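Local structure of beta sliding clamp (Bartonella birtlesii LL-WM9, 6PTR) at residues H147-T152 / K212-L217; E223-D228 / F240-V245; F170-V173 / V177-L180; S16-S21 / D84-L89. The protein probably tethers DNA polymerases and other proteins to DNA and gives them processivity, as a ring-shaped head-to-tail homodimer closed around the duplex. All coordinates share one frame; numbering follows the deposited sequence.

Interaction 1: residues H147-T152 / K212-L217; sequences HLLDCT and KAVGEL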
loop_
_atom_site.group_PDB
_atom_site.type_symbol
_atom_site.label_atom_id
_atom_site.label_comp_id
_atom_site.label_asym_id
_atom_site.label_seq_id
_atom_site.Cartn_x
_atom_site.Cartn_y
_atom_site.Cartn_z
ATOM N N HIS C 147 -11.085 23.602 8.075
ATOM C CA HIS C 147 -10.159 24.555 7.474
ATOM C C HIS C 147 -9.011 24.863 8.426
ATOM O O HIS C 147 -7.844 24.861 8.024
ATOM C CB HIS C 147 -10.906 25.826 7.092
ATOM C CG HIS C 147 -10.013 26.944 6.648
ATOM N ND1 HIS C 147 -9.307 26.906 5.465
ATOM C CD2 HIS C 147 -9.710 28.128 7.234
ATOM C CE1 HIS C 147 -8.608 28.021 5.340
ATOM N NE2 HIS C 147 -8.837 28.780 6.398
ATOM N N LEU C 148 -9.324 25.132 9.699
ATOM C CA LEU C 148 -8.266 25.449 10.661
ATOM C C LEU C 148 -7.286 24.295 10.797
ATOM O O LEU C 148 -6.065 24.500 10.822
ATOM C CB LEU C 148 -8.875 25.794 12.017
ATOM C CG LEU C 148 -9.889 26.936 12.024
ATOM C CD1 LEU C 148 -10.628 26.972 13.345
ATOM C CD2 LEU C 148 -9.177 28.256 11.765
ATOM N N LEU C 149 -7.805 23.065 10.904
ATOM C CA LEU C 149 -6.933 21.909 11.059
ATOM C C LEU C 149 -6.174 21.609 9.769
ATOM O O LEU C 149 -5.004 21.201 9.813
ATOM C CB LEU C 149 -7.751 20.687 11.489
ATOM C CG LEU C 149 -8.394 20.849 12.864
ATOM C CD1 LEU C 149 -9.346 19.707 13.181
ATOM C CD2 LEU C 149 -7.344 20.974 13.964
ATOM N N ASP C 150 -6.822 21.796 8.616
ATOM C CA ASP C 150 -6.139 21.609 7.333
ATOM C C ASP C 150 -4.962 22.556 7.168
ATOM O O ASP C 150 -3.962 22.202 6.528
ATOM C CB ASP C 150 -7.100 21.828 6.162
ATOM C CG ASP C 150 -7.967 20.623 5.873
ATOM O OD1 ASP C 150 -7.608 19.497 6.281
ATOM O OD2 ASP C 150 -9.004 20.816 5.201
ATOM N N CYS C 151 -5.066 23.772 7.704
ATOM C CA CYS C 151 -3.943 24.705 7.595
ATOM C C CYS C 151 -2.748 24.325 8.466
ATOM O O CYS C 151 -1.634 24.798 8.198
ATOM C CB CYS C 151 -4.372 26.120 7.977
ATOM S SG CYS C 151 -5.486 26.946 6.837
ATOM N N THR C 152 -2.936 23.508 9.510
ATOM C CA THR C 152 -1.923 23.360 10.547
ATOM C C THR C 152 -1.466 21.933 10.808
ATOM O O THR C 152 -0.344 21.752 11.293
ATOM C CB THR C 152 -2.420 23.965 11.869
ATOM O OG1 THR C 152 -3.723 23.447 12.172
ATOM C CG2 THR C 152 -2.519 25.489 11.748
ATOM N N LYS C 212 -2.596 12.958 18.010
ATOM C CA LYS C 212 -3.512 11.855 17.689
ATOM C C LYS C 212 -4.959 12.322 17.616
ATOM O O LYS C 212 -5.705 11.897 16.722
ATOM C CB LYS C 212 -3.389 10.709 18.699
ATOM C CG LYS C 212 -4.388 9.543 18.416
ATOM C CD LYS C 212 -4.036 8.316 19.228
ATOM C CE LYS C 212 -4.874 7.084 18.807
ATOM N NZ LYS C 212 -4.544 5.892 19.600
ATOM N N ALA C 213 -5.394 13.159 18.571
ATOM C CA ALA C 213 -6.745 13.704 18.525
ATOM C C ALA C 213 -6.951 14.505 17.252
ATOM O O ALA C 213 -7.994 14.379 16.586
ATOM C CB ALA C 213 -7.010 14.583 19.755
ATOM N N VAL C 214 -5.963 15.329 16.885
ATOM C CA VAL C 214 -6.069 16.088 15.645
ATOM C C VAL C 214 -6.269 15.143 14.474
ATOM O O VAL C 214 -7.126 15.371 13.621
ATOM C CB VAL C 214 -4.832 16.976 15.430
ATOM C CG1 VAL C 214 -4.876 17.578 14.029
ATOM C CG2 VAL C 214 -4.774 18.071 16.496
ATOM N N GLY C 215 -5.497 14.058 14.433
ATOM C CA GLY C 215 -5.565 13.151 13.297
ATOM C C GLY C 215 -6.896 12.430 13.196
ATOM O O GLY C 215 -7.451 12.274 12.103
ATOM N N GLU C 216 -7.440 12.001 14.327
ATOM C CA GLU C 216 -8.731 11.320 14.277
ATOM C C GLU C 216 -9.855 12.288 13.945
ATOM O O GLU C 216 -10.794 11.938 13.208
ATOM C CB GLU C 216 -8.999 10.612 15.604
ATOM C CG GLU C 216 -8.027 9.479 15.858
ATOM C CD GLU C 216 -7.999 8.477 14.713
ATOM O OE1 GLU C 216 -9.081 7.994 14.300
ATOM O OE2 GLU C 216 -6.898 8.202 14.209
ATOM N N LEU C 217 -9.804 13.498 14.512
ATOM C CA LEU C 217 -10.785 14.511 14.162
ATOM C C LEU C 217 -10.741 14.790 12.669
ATOM O O LEU C 217 -11.784 14.854 12.005
ATOM C CB LEU C 217 -10.522 15.776 14.992
ATOM C CG LEU C 217 -11.514 16.930 15.033
ATOM C CD1 LEU C 217 -12.886 16.430 15.410
ATOM C CD2 LEU C 217 -11.009 17.968 16.048
#
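V214 and L217, one turn apart on helix 211-221, reach out to the same residue of helix 142-152, L149, whose two methyl groups are shared between them. Taking the second helix from its start, K212 forms salt bridges through its NZ with D56 and E30, which ties the helix to another part of the chain. A213 packs onto S249 of strand 245-250. V214 is the first to touch: its CG1, anti to the backbone N (chi1 171°), lies 4.2 Å from CD2 of L149, an easy van der Waals distance, the two side chains meeting at a slant. The same valine rests on I168 of strand 167-173, as does L149. This pairing of two helices against curved antiparallel sheets is the DNA-clamp fold, and here both helices belong to the central domain. In the clamp ring such helices line the inner surface and the sheets form the outside. Past G215, E216 has its OE2 in a salt bridge to K219 and its chain against F247. L217 then makes the closer approach: its CD2 sits 3.7 Å from CD1 of L149, the two side chains crossing at about a right angle. The fork of L149 is set by a CG anti to the carbonyl carbon, beside the backbone N (chi1 -64°), which places one methyl at each partner. F247 of strand 245-250 packs on L217, and L182 of strand 179-185 on L149.

Interaction 2: residues E223-D228 / F240-V245; sequences EEIDGD and FSLGSV
I225 and L242 meet where the loop leading from helix 211-221 into strand 228-233 passes the tip of a beta hairpin, strands 237-242 and 245-250, joined by a type II' turn from L242 to V245. These strands belong to the eight-stranded sheet that runs from the central domain into the N-terminal one.

The apolar part is small. CG2 of I225 comes within 4.2 Å of CD1 of L242, and the two side chains cross at about a right angle. L242 holds its CG between its own backbone N and carbonyl carbon (chi1 59°), an uncommon setting for leucine. L220 and L221 of helix 211-221 and V229 of strand 228-233 also pack against it, so the leucine bridges helix, loop and sheet.

Backbone hydrogen bonds close the turn within the hairpin: L242 N gives to V245 O and V245 N to L242 O, each at 2.9 Å. G243 takes the first corner with positive phi (58°), as a II' turn requires. G227 in the loop also has positive phi (86°).

Water links the two backbones. A single molecule accepts from G243 N at 3.2 Å and donates to two carbonyls, D226 O in the loop at 3.0 Å and D228 O at the start of the strand at 2.8 Å.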
loop_
_atom_site.group_PDB
_atom_site.type_symbol
_atom_site.label_atom_id
_atom_site.label_comp_id
_atom_site.label_asym_id
_atom_site.label_seq_id
_atom_site.Cartn_x
_atom_site.Cartn_y
_atom_site.Cartn_z
ATOM N N GLU C 223 -14.799 13.597 5.793
ATOM C CA GLU C 223 -16.036 13.142 5.171
ATOM C C GLU C 223 -17.000 14.285 4.855
ATOM O O GLU C 223 -18.101 14.020 4.346
ATOM C CB GLU C 223 -16.721 12.120 6.070
ATOM C CG GLU C 223 -15.820 11.009 6.555
ATOM C CD GLU C 223 -16.553 10.053 7.502
ATOM O OE1 GLU C 223 -17.793 10.177 7.643
ATOM O OE2 GLU C 223 -15.894 9.182 8.108
ATOM N N GLU C 224 -16.614 15.532 5.139
ATOM C CA GLU C 224 -17.431 16.719 4.899
ATOM C C GLU C 224 -18.695 16.683 5.756
ATOM O O GLU C 224 -19.785 16.404 5.253
ATOM C CB GLU C 224 -17.776 16.848 3.412
ATOM N N ILE C 225 -18.543 16.977 7.053
ATOM C CA ILE C 225 -19.631 16.913 8.027
ATOM C C ILE C 225 -20.445 18.201 7.987
ATOM O O ILE C 225 -19.892 19.306 7.938
ATOM C CB ILE C 225 -19.057 16.663 9.434
ATOM C CG1 ILE C 225 -18.158 15.423 9.419
ATOM C CG2 ILE C 225 -20.177 16.524 10.457
ATOM C CD1 ILE C 225 -18.849 14.173 8.872
ATOM N N ASP C 226 -21.766 18.065 8.031
ATOM C CA ASP C 226 -22.641 19.228 8.081
ATOM C C ASP C 226 -22.794 19.744 9.510
ATOM O O ASP C 226 -22.721 18.988 10.479
ATOM C CB ASP C 226 -24.017 18.878 7.520
ATOM C CG ASP C 226 -25.032 20.016 7.684
ATOM O OD1 ASP C 226 -24.800 21.094 7.107
ATOM O OD2 ASP C 226 -26.033 19.818 8.411
ATOM N N GLY C 227 -23.053 21.042 9.630
ATOM C CA GLY C 227 -23.468 21.599 10.899
ATOM C C GLY C 227 -22.277 21.962 11.758
ATOM O O GLY C 227 -21.134 22.049 11.307
ATOM N N ASP C 228 -22.561 22.155 13.032
ATOM C CA ASP C 228 -21.582 22.736 13.930
ATOM C C ASP C 228 -20.922 21.667 14.778
ATOM O O ASP C 228 -21.447 20.565 14.971
ATOM C CB ASP C 228 -22.233 23.788 14.836
ATOM C CG ASP C 228 -22.729 24.990 14.071
ATOM O OD1 ASP C 228 -22.109 25.377 13.061
ATOM O OD2 ASP C 228 -23.746 25.561 14.488
ATOM N N PHE C 240 -14.848 17.420 21.457
ATOM C CA PHE C 240 -15.477 17.856 20.218
ATOM C C PHE C 240 -16.706 16.993 20.004
ATOM O O PHE C 240 -16.588 15.768 19.888
ATOM C CB PHE C 240 -14.537 17.704 19.022
ATOM C CG PHE C 240 -13.260 18.451 19.151
ATOM C CD1 PHE C 240 -12.179 17.899 19.831
ATOM C CD2 PHE C 240 -13.112 19.698 18.563
ATOM C CE1 PHE C 240 -10.990 18.588 19.948
ATOM C CE2 PHE C 240 -11.901 20.391 18.671
ATOM C CZ PHE C 240 -10.854 19.840 19.372
ATOM N N SER C 241 -17.869 17.623 19.923
ATOM C CA SER C 241 -19.111 16.906 19.661
ATOM C C SER C 241 -19.636 17.339 18.301
ATOM O O SER C 241 -19.831 18.530 18.052
ATOM C CB SER C 241 -20.150 17.172 20.756
ATOM O OG SER C 241 -19.653 16.738 22.011
ATOM N N LEU C 242 -19.848 16.381 17.411
ATOM C CA LEU C 242 -20.374 16.744 16.104
ATOM C C LEU C 242 -21.135 15.544 15.572
ATOM O O LEU C 242 -20.676 14.410 15.712
ATOM C CB LEU C 242 -19.258 17.175 15.139
ATOM C CG LEU C 242 -18.095 16.257 14.770
ATOM C CD1 LEU C 242 -17.380 16.848 13.560
ATOM C CD2 LEU C 242 -17.092 16.069 15.917
ATOM N N GLY C 243 -22.302 15.796 14.987
ATOM C CA GLY C 243 -23.144 14.692 14.554
ATOM C C GLY C 243 -23.486 13.791 15.725
ATOM O O GLY C 243 -23.893 14.245 16.801
ATOM N N SER C 244 -23.311 12.487 15.529
ATOM C CA SER C 244 -23.503 11.512 16.592
ATOM C C SER C 244 -22.180 11.064 17.206
ATOM O O SER C 244 -22.141 10.047 17.910
ATOM C CB SER C 244 -24.257 10.305 16.053
ATOM O OG SER C 244 -23.529 9.808 14.944
ATOM N N VAL C 245 -21.107 11.813 16.975
ATOM C CA VAL C 245 -19.766 11.433 17.399
ATOM C C VAL C 245 -19.300 12.405 18.468
ATOM O O VAL C 245 -19.534 13.617 18.367
ATOM C CB VAL C 245 -18.789 11.418 16.198
ATOM C CG1 VAL C 245 -17.374 11.058 16.645
ATOM C CG2 VAL C 245 -19.293 10.460 15.141
HETATM O O HOH W 1 -22.555 18.577 13.399
#

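Interaction 3: residues F170-V173 / V177-L180; sequences FHIV and VLKL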
loop_
_atom_site.group_PDB
_atom_site.type_symbol
_atom_site.label_atom_id
_atom_site.label_comp_id
_atom_site.label_asym_id
_atom_site.label_seq_id
_atom_site.Cartn_x
_atom_site.Cartn_y
_atom_site.Cartn_z
ATOM N N PHE C 170 -3.937 25.879 20.479
ATOM C CA PHE C 170 -5.292 26.359 20.205
ATOM C C PHE C 170 -5.532 27.471 21.220
ATOM O O PHE C 170 -5.573 27.190 22.418
ATOM C CB PHE C 170 -6.226 25.161 20.405
ATOM C CG PHE C 170 -7.691 25.366 20.062
ATOM C CD1 PHE C 170 -8.153 25.141 18.780
ATOM C CD2 PHE C 170 -8.617 25.579 21.066
ATOM C CE1 PHE C 170 -9.505 25.242 18.487
ATOM C CE2 PHE C 170 -9.985 25.679 20.770
ATOM C CZ PHE C 170 -10.408 25.511 19.477
ATOM N N HIS C 171 -5.614 28.731 20.766
ATOM C CA HIS C 171 -5.564 29.849 21.708
ATOM C C HIS C 171 -6.227 31.088 21.124
ATOM O O HIS C 171 -6.467 31.189 19.917
ATOM C CB HIS C 171 -4.097 30.143 22.120
ATOM C CG HIS C 171 -3.210 30.599 20.994
ATOM N ND1 HIS C 171 -2.877 29.794 19.926
ATOM C CD2 HIS C 171 -2.552 31.772 20.798
ATOM C CE1 HIS C 171 -2.057 30.447 19.115
ATOM N NE2 HIS C 171 -1.839 31.651 19.627
ATOM N N ILE C 172 -6.487 32.063 22.012
ATOM C CA ILE C 172 -7.119 33.329 21.674
ATOM C C ILE C 172 -6.054 34.402 21.549
ATOM O O ILE C 172 -5.095 34.440 22.334
ATOM C CB ILE C 172 -8.158 33.722 22.741
ATOM C CG1 ILE C 172 -9.281 32.681 22.790
ATOM C CG2 ILE C 172 -8.723 35.102 22.478
ATOM C CD1 ILE C 172 -9.835 32.327 21.439
ATOM N N VAL C 173 -6.237 35.290 20.579
ATOM C CA VAL C 173 -5.344 36.422 20.348
ATOM C C VAL C 173 -6.182 37.672 20.545
ATOM O O VAL C 173 -7.114 37.933 19.772
ATOM C CB VAL C 173 -4.712 36.397 18.950
ATOM C CG1 VAL C 173 -3.845 37.647 18.749
ATOM C CG2 VAL C 173 -3.889 35.144 18.759
ATOM N N VAL C 177 -10.418 42.882 17.313
ATOM C CA VAL C 177 -11.391 41.804 17.340
ATOM C C VAL C 177 -10.668 40.554 17.829
ATOM O O VAL C 177 -9.576 40.237 17.345
ATOM C CB VAL C 177 -12.021 41.590 15.951
ATOM C CG1 VAL C 177 -10.935 41.517 14.865
ATOM C CG2 VAL C 177 -12.891 40.342 15.945
ATOM N N LEU C 178 -11.250 39.878 18.825
ATOM C CA LEU C 178 -10.703 38.604 19.279
ATOM C C LEU C 178 -10.519 37.661 18.101
ATOM O O LEU C 178 -11.399 37.533 17.248
ATOM C CB LEU C 178 -11.624 37.937 20.306
ATOM C CG LEU C 178 -11.565 38.308 21.787
ATOM C CD1 LEU C 178 -12.365 37.293 22.599
ATOM C CD2 LEU C 178 -10.133 38.373 22.265
ATOM N N LYS C 179 -9.366 37.005 18.061
ATOM C CA LYS C 179 -9.088 35.954 17.100
ATOM C C LYS C 179 -8.974 34.624 17.825
ATOM O O LYS C 179 -8.486 34.570 18.954
ATOM C CB LYS C 179 -7.791 36.229 16.331
ATOM C CG LYS C 179 -7.855 37.457 15.439
ATOM C CD LYS C 179 -6.653 37.500 14.495
ATOM C CE LYS C 179 -6.740 38.663 13.527
ATOM N NZ LYS C 179 -5.998 39.856 14.018
ATOM N N LEU C 180 -9.447 33.563 17.181
ATOM C CA LEU C 180 -9.106 32.199 17.558
ATOM C C LEU C 180 -8.011 31.741 16.615
ATOM O O LEU C 180 -8.165 31.851 15.396
ATOM C CB LEU C 180 -10.313 31.267 17.447
ATOM C CG LEU C 180 -10.019 29.763 17.539
ATOM C CD1 LEU C 180 -9.517 29.366 18.927
ATOM C CD2 LEU C 180 -11.297 28.989 17.177
#
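V173 and K179 face each other as a hydrogen-bonded pair near the end of the antiparallel beta hairpin made by strands 167-173 and 179-185, part of the curved outer sheet that the central domain shares with the C-terminal domain. Two nearly straight bonds join them: V173 N to K179 O at 2.9 Å, with 167° at the hydrogen, and K179 N to V173 O at 3.0 Å. I172 and L180 form the adjoining non-hydrogen-bonded pair.

The tight part lies on the face carrying I172 and L180. CD1 of L180 sits over the centre of the F170 ring, 4.1 Å from its centroid and 12° off the normal, a CH-pi contact. Its CG stands anti to the backbone N (chi1 168°), which swings that methyl across to the neighbouring strand. CD1 of I172 packs against the same methyl at 3.9 Å. The end of L178 comes nearer too, its CD2 lying 3.6 Å from CG2 of I172. M204, V207 and I209 add to the cover of F170, while M195 flanks L180.

Toward the turn and on the other face the packing thins. V177 is exposed. H171 NE2 is hydrogen-bonded to Y259 OH. V173 and K179 touch mainly through their CB atoms, after which the lysine leads away and its NZ ends in a salt bridge with OD2 of D175.

Interaction 4: residues S16-S21 / D84-L89; sequences SQFFKS and DIVRKL
V86 slots between F18 and F19, its two methyls divided between the rings. CG2 reaches the edge of the F18 ring, near the ring plane, at 3.9 Å from CE2. CG1 lies 3.7 Å from CD1 of F19. Beyond the valine, F19 runs alongside R87: its CE1 comes to 3.4 Å from R87 CA, so this ring atom meets the backbone and CB of the arginine, away from the guanidinium. Both phenylalanines have CG anti to the backbone N (chi1 -172° and -173°), throwing the rings out toward the second helix.

In the next shell, F19 stacks on Y83 and takes a cation-pi contact from R15, whose NE also bonds V86 O; one arginine thus holds both sides.

The helices 15-26 and 79-88 run roughly antiparallel, their local axes 9.7 Å apart at 144°, as the helix pair of the N-terminal clamp domain. Strands 94-99 and 49-55 pack against them, L97 and L52 on F18 and I95 on V86, and beyond helix 79-88 stands the second subunit, where K88 forms a salt bridge with D283 of that chain.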
loop_
_atom_site.group_PDB
_atom_site.type_symbol
_atom_site.label_atom_id
_atom_site.label_comp_id
_atom_site.label_asym_id
_atom_site.label_seq_id
_atom_site.Cartn_x
_atom_site.Cartn_y
_atom_site.Cartn_z
ATOM N N SER C 16 -24.688 -1.971 7.091
ATOM C CA SER C 16 -23.992 -0.799 6.567
ATOM C C SER C 16 -23.915 0.310 7.606
ATOM O O SER C 16 -22.869 0.947 7.763
ATOM C CB SER C 16 -24.673 -0.305 5.296
ATOM O OG SER C 16 -24.356 -1.165 4.220
ATOM N N GLN C 17 -25.003 0.536 8.337
ATOM C CA GLN C 17 -24.977 1.509 9.422
ATOM C C GLN C 17 -23.963 1.121 10.493
ATOM O O GLN C 17 -23.170 1.958 10.952
ATOM C CB GLN C 17 -26.376 1.645 10.023
ATOM C CG GLN C 17 -26.385 2.385 11.343
ATOM C CD GLN C 17 -26.036 3.840 11.166
ATOM O OE1 GLN C 17 -26.755 4.580 10.492
ATOM N NE2 GLN C 17 -24.918 4.259 11.749
ATOM N N PHE C 18 -23.981 -0.146 10.919
ATOM C CA PHE C 18 -23.063 -0.606 11.954
ATOM C C PHE C 18 -21.611 -0.489 11.505
ATOM O O PHE C 18 -20.733 -0.105 12.291
ATOM C CB PHE C 18 -23.374 -2.055 12.325
ATOM C CG PHE C 18 -22.608 -2.549 13.527
ATOM C CD1 PHE C 18 -22.922 -2.080 14.791
ATOM C CD2 PHE C 18 -21.607 -3.490 13.401
ATOM C CE1 PHE C 18 -22.224 -2.514 15.906
ATOM C CE2 PHE C 18 -20.907 -3.929 14.526
ATOM C CZ PHE C 18 -21.227 -3.424 15.782
ATOM N N PHE C 19 -21.348 -0.833 10.245
ATOM C CA PHE C 19 -19.996 -0.756 9.694
ATOM C C PHE C 19 -19.491 0.680 9.688
ATOM O O PHE C 19 -18.341 0.948 10.059
ATOM C CB PHE C 19 -20.014 -1.324 8.280
ATOM C CG PHE C 19 -18.651 -1.462 7.657
ATOM C CD1 PHE C 19 -17.669 -2.226 8.272
ATOM C CD2 PHE C 19 -18.368 -0.845 6.458
ATOM C CE1 PHE C 19 -16.410 -2.369 7.687
ATOM C CE2 PHE C 19 -17.114 -0.978 5.868
ATOM C CZ PHE C 19 -16.137 -1.742 6.492
ATOM N N LYS C 20 -20.346 1.616 9.262
ATOM C CA LYS C 20 -19.962 3.023 9.248
ATOM C C LYS C 20 -19.632 3.517 10.647
ATOM O O LYS C 20 -18.609 4.180 10.852
ATOM C CB LYS C 20 -21.075 3.874 8.636
ATOM C CG LYS C 20 -20.664 5.333 8.471
ATOM C CD LYS C 20 -21.682 6.136 7.674
ATOM C CE LYS C 20 -21.166 7.543 7.375
ATOM N NZ LYS C 20 -20.096 7.559 6.335
ATOM N N SER C 21 -20.480 3.194 11.628
ATOM C CA SER C 21 -20.243 3.663 12.989
ATOM C C SER C 21 -19.002 3.012 13.582
ATOM O O SER C 21 -18.152 3.694 14.173
ATOM C CB SER C 21 -21.472 3.397 13.868
ATOM O OG SER C 21 -22.625 4.059 13.352
ATOM N N ASP C 84 -13.130 -6.253 10.890
ATOM C CA ASP C 84 -12.819 -7.106 9.748
ATOM C C ASP C 84 -13.972 -8.056 9.441
ATOM O O ASP C 84 -14.236 -8.354 8.268
ATOM C CB ASP C 84 -11.527 -7.880 10.005
ATOM C CG ASP C 84 -10.295 -6.982 10.005
ATOM O OD1 ASP C 84 -10.337 -5.891 9.399
ATOM O OD2 ASP C 84 -9.276 -7.372 10.611
ATOM N N ILE C 85 -14.674 -8.536 10.469
ATOM C CA ILE C 85 -15.823 -9.409 10.238
ATOM C C ILE C 85 -16.939 -8.646 9.528
ATOM O O ILE C 85 -17.432 -9.066 8.471
ATOM C CB ILE C 85 -16.313 -10.019 11.566
ATOM C CG1 ILE C 85 -15.319 -11.073 12.061
ATOM C CG2 ILE C 85 -17.737 -10.583 11.418
ATOM C CD1 ILE C 85 -15.559 -11.456 13.528
ATOM N N VAL C 86 -17.326 -7.493 10.079
ATOM C CA VAL C 86 -18.428 -6.728 9.500
ATOM C C VAL C 86 -18.095 -6.274 8.078
ATOM O O VAL C 86 -18.970 -6.253 7.192
ATOM C CB VAL C 86 -18.771 -5.545 10.428
ATOM C CG1 VAL C 86 -19.955 -4.709 9.846
ATOM C CG2 VAL C 86 -19.156 -6.058 11.815
ATOM N N ARG C 87 -16.831 -5.940 7.819
ATOM C CA ARG C 87 -16.428 -5.578 6.458
ATOM C C ARG C 87 -16.801 -6.645 5.436
ATOM O O ARG C 87 -17.117 -6.320 4.287
ATOM C CB ARG C 87 -14.925 -5.319 6.403
ATOM C CG ARG C 87 -14.411 -4.920 5.014
ATOM C CD ARG C 87 -12.899 -4.842 5.041
ATOM N NE ARG C 87 -12.373 -5.905 5.892
ATOM C CZ ARG C 87 -11.862 -7.053 5.457
ATOM N NH1 ARG C 87 -11.758 -7.314 4.147
ATOM N NH2 ARG C 87 -11.438 -7.939 6.350
ATOM N N LYS C 88 -16.770 -7.918 5.823
ATOM C CA LYS C 88 -17.039 -9.005 4.894
ATOM C C LYS C 88 -18.501 -9.427 4.857
ATOM O O LYS C 88 -18.851 -10.298 4.048
ATOM C CB LYS C 88 -16.191 -10.227 5.242
ATOM C CG LYS C 88 -14.708 -9.990 5.172
ATOM C CD LYS C 88 -13.978 -11.294 5.384
ATOM C CE LYS C 88 -12.502 -11.042 5.619
ATOM N NZ LYS C 88 -11.813 -12.319 5.899
ATOM N N LEU C 89 -19.344 -8.856 5.693
ATOM C CA LEU C 89 -20.757 -9.196 5.614
ATOM C C LEU C 89 -21.451 -8.305 4.587
ATOM O O LEU C 89 -21.047 -7.153 4.379
ATOM C CB LEU C 89 -21.420 -9.048 6.980
ATOM C CG LEU C 89 -20.823 -9.960 8.049
ATOM C CD1 LEU C 89 -21.376 -9.616 9.438
ATOM C CD2 LEU C 89 -21.096 -11.425 7.702
#

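Interactions 1 and 4 are the same kind of joint in two domains, helix against helix through apolar side chains, but interaction 1 is fully buried near the middle of the chain while interaction 4 has an exposed arginine at its rim and adjoins the second subunit. Interactions 2 and 3 are partly buried contacts nearer the surface: a loop on a hairpin tip bridged by water, and a hairpin held by backbone bonds and an apolar face. Helix 211-221 carries one side of interaction 1 and runs on into the loop of interaction 2; CD2 of L217 also lies 3.7 Å from CE2 of F240. Interactions 3 and 4, centres about 41 Å apart, lie on opposite sides of the chain's centre.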